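Local coordinates for protein arylmalonate decarboxylase (Bordetella bronchiseptica, PDB 3IXL) that catalyses the decarboxylation of 2-aryl-2-methylmalonates to 2-arylpropionates with release of carbon dioxide, at residues G10-P15 with R60-Q65. The protein carries 2 engineered substitutions. Numbering follows the deposited sequence.
Sequences GMIVPP and RRLQKQ. With PAC (2-phenylacetic acid), chain C.
Leu62 reaches from its helix to Gly10, Met11 and Ile12, and is the one residue of 60-65 that touches strand 10-13. The bond to its CB points toward the strand, but CB itself, 4.6 Å from Gly10 CA, stands just beyond contact distance. With CG anti to its own carbonyl carbon (chi1 -66°), the chain turns along the strand from Gly10 toward Met11. CG, too, stops just short of the strand, and the two methyls do the touching. Branch CD2 lies over Gly10, 4.1 Å from its CA. CD1 approaches Met11 N to 3.8 Å. It also touches the side chain of Ile12, 3.6 Å from CG1, and there the two aliphatic chains cross at a slant. Leucine suits the place because its fork lays CD2 loosely over Gly10, while CD1 bridges the strand backbone and the side chain of Ile12. Glycine has nothing beyond CA to stand between helix and strand, so the two CA atoms of Gly10 and Leu62 approach to 5.8 Å. The β-branched Ile12 turns CG1 to the leucine, whereas the bond to CB of Met11 leads away from the helix, and its side chain packs on Phe33 and Met73.

The same strand leads on to the ligand: Pro14, just past its C-terminal end, sets CG 3.4 Å from C5' of the phenyl ring of phenylacetic acid, a nonpolar wall for an aromatic group.

Strand 8-13 is an inner strand of a parallel sheet, bonded through its backbone to 33-37 and 67-72. Helix 55-64 runs nearly antiparallel to it (153° between the short segments), as expected in a beta-alpha-beta crossover, here from 33-37 to 67-72, which skips over the intervening strand 8-13. Leu62 rests also on Ile34, Ser36 and Val70 of those flanking strands, and Met93 of helix 83-97 packs against Ile12.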
loop_
_atom_site.group_PDB
_atom_site.type_symbol
_atom_site.label_atom_id
_atom_site.label_comp_id
_atom_site.label_asym_id
_atom_site.label_seq_id
_atom_site.Cartn_x
_atom_site.Cartn_y
_atom_site.Cartn_z
ATOM N N GLY A 10 -0.201 14.164 3.792
ATOM C CA GLY A 10 -0.088 13.571 5.114
ATOM C C GLY A 10 -0.270 12.067 5.092
ATOM O O GLY A 10 -1.143 11.555 4.369
ATOM N N MET A 11 0.528 11.369 5.896
ATOM C CA MET A 11 0.514 9.897 5.928
ATOM C C MET A 11 0.456 9.365 7.345
ATOM O O MET A 11 1.260 9.755 8.184
ATOM C CB MET A 11 1.741 9.354 5.199
ATOM C CG MET A 11 1.657 9.643 3.715
ATOM S SD MET A 11 3.026 8.981 2.767
ATOM C CE MET A 11 2.275 9.001 1.129
ATOM N N ILE A 12 -0.503 8.485 7.605
ATOM C CA ILE A 12 -0.596 7.775 8.873
ATOM C C ILE A 12 0.134 6.447 8.681
ATOM O O ILE A 12 -0.230 5.667 7.794
ATOM C CB ILE A 12 -2.062 7.537 9.284
ATOM C CG1 ILE A 12 -2.834 8.861 9.360
ATOM C CG2 ILE A 12 -2.116 6.813 10.633
ATOM C CD1 ILE A 12 -4.336 8.676 9.467
ATOM N N VAL A 13 1.182 6.210 9.474
ATOM C CA VAL A 13 2.073 5.062 9.256
ATOM C C VAL A 13 2.103 4.133 10.471
ATOM O O VAL A 13 1.907 4.593 11.587
ATOM C CB VAL A 13 3.513 5.527 8.881
ATOM C CG1 VAL A 13 3.500 6.364 7.599
ATOM C CG2 VAL A 13 4.173 6.314 10.024
ATOM N N PRO A 14 2.291 2.818 10.264
ATOM C CA PRO A 14 2.363 1.911 11.424
ATOM C C PRO A 14 3.421 2.169 12.529
ATOM O O PRO A 14 3.057 2.098 13.707
ATOM C CB PRO A 14 2.519 0.522 10.780
ATOM C CG PRO A 14 1.858 0.692 9.424
ATOM C CD PRO A 14 2.277 2.075 8.988
ATOM N N PRO A 15 4.696 2.454 12.185
ATOM C CA PRO A 15 5.672 2.536 13.287
ATOM C C PRO A 15 5.452 3.733 14.209
ATOM O O PRO A 15 4.985 4.779 13.764
ATOM C CB PRO A 15 7.017 2.656 12.559
ATOM C CG PRO A 15 6.743 2.194 11.142
ATOM C CD PRO A 15 5.348 2.677 10.881
ATOM N N ARG A 60 -6.714 13.880 12.048
ATOM C CA ARG A 60 -6.949 15.227 12.552
ATOM C C ARG A 60 -5.632 15.962 12.827
ATOM O O ARG A 60 -5.518 17.154 12.516
ATOM C CB ARG A 60 -7.790 15.185 13.823
ATOM C CG ARG A 60 -9.251 14.791 13.637
ATOM C CD ARG A 60 -9.967 14.860 14.993
ATOM N NE ARG A 60 -11.370 14.451 14.944
ATOM C CZ ARG A 60 -12.387 15.268 14.674
ATOM N NH1 ARG A 60 -12.171 16.554 14.411
ATOM N NH2 ARG A 60 -13.626 14.795 14.659
ATOM N N ARG A 61 -4.643 15.260 13.393
ATOM C CA ARG A 61 -3.335 15.886 13.622
ATOM C C ARG A 61 -2.741 16.368 12.306
ATOM O O ARG A 61 -2.282 17.507 12.191
ATOM C CB ARG A 61 -2.340 14.949 14.317
ATOM C CG ARG A 61 -0.992 15.646 14.528
ATOM C CD ARG A 61 0.141 14.711 14.831
ATOM N NE ARG A 61 1.420 15.425 14.757
ATOM C CZ ARG A 61 2.599 14.846 14.537
ATOM N NH1 ARG A 61 2.671 13.530 14.355
ATOM N NH2 ARG A 61 3.708 15.583 14.481
ATOM N N LEU A 62 -2.755 15.495 11.303
ATOM C CA LEU A 62 -2.216 15.861 9.995
ATOM C C LEU A 62 -2.965 17.037 9.355
ATOM O O LEU A 62 -2.354 17.898 8.716
ATOM C CB LEU A 62 -2.192 14.637 9.064
ATOM C CG LEU A 62 -1.220 13.532 9.508
ATOM C CD1 LEU A 62 -1.604 12.208 8.867
ATOM C CD2 LEU A 62 0.230 13.884 9.193
ATOM N N GLN A 63 -4.288 17.066 9.528
ATOM C CA GLN A 63 -5.080 18.203 9.078
ATOM C C GLN A 63 -4.610 19.503 9.740
ATOM O O GLN A 63 -4.423 20.509 9.059
ATOM C CB GLN A 63 -6.574 17.971 9.350
ATOM C CG GLN A 63 -7.489 19.079 8.804
ATOM C CD GLN A 63 -7.694 20.226 9.779
ATOM O OE1 GLN A 63 -7.685 20.039 10.995
ATOM N NE2 GLN A 63 -7.882 21.428 9.241
ATOM N N LYS A 64 -4.418 19.459 11.054
ATOM C CA LYS A 64 -3.972 20.652 11.781
ATOM C C LYS A 64 -2.603 21.116 11.286
ATOM O O LYS A 64 -2.315 22.322 11.260
ATOM C CB LYS A 64 -3.919 20.391 13.282
ATOM C CG LYS A 64 -5.266 20.176 13.937
ATOM C CD LYS A 64 -5.118 20.181 15.450
ATOM C CE LYS A 64 -5.992 19.120 16.109
ATOM N NZ LYS A 64 -5.394 17.745 16.045
ATOM N N GLN A 65 -1.761 20.163 10.893
ATOM C CA GLN A 65 -0.443 20.484 10.333
ATOM C C GLN A 65 -0.480 21.053 8.915
ATOM O O GLN A 65 0.563 21.387 8.346
ATOM C CB GLN A 65 0.448 19.246 10.348
ATOM C CG GLN A 65 0.854 18.784 11.720
ATOM C CD GLN A 65 1.778 17.592 11.644
ATOM O OE1 GLN A 65 2.985 17.713 11.846
ATOM N NE2 GLN A 65 1.226 16.440 11.300
HETATM C C1 PAC C . 0.769 -3.478 5.455
HETATM C C2 PAC C . 1.613 -3.476 6.716
HETATM C "C1'" PAC C . 2.689 -2.431 6.930
HETATM C "C2'" PAC C . 3.764 -2.820 7.735
HETATM C "C3'" PAC C . 4.808 -1.939 8.011
HETATM C "C4'" PAC C . 4.776 -0.652 7.483
HETATM C "C5'" PAC C . 3.706 -0.253 6.673
HETATM C "C6'" PAC C . 2.654 -1.133 6.399
HETATM O O1 PAC C . 0.941 -2.657 4.511
HETATM O O2 PAC C . -0.126 -4.370 5.415
#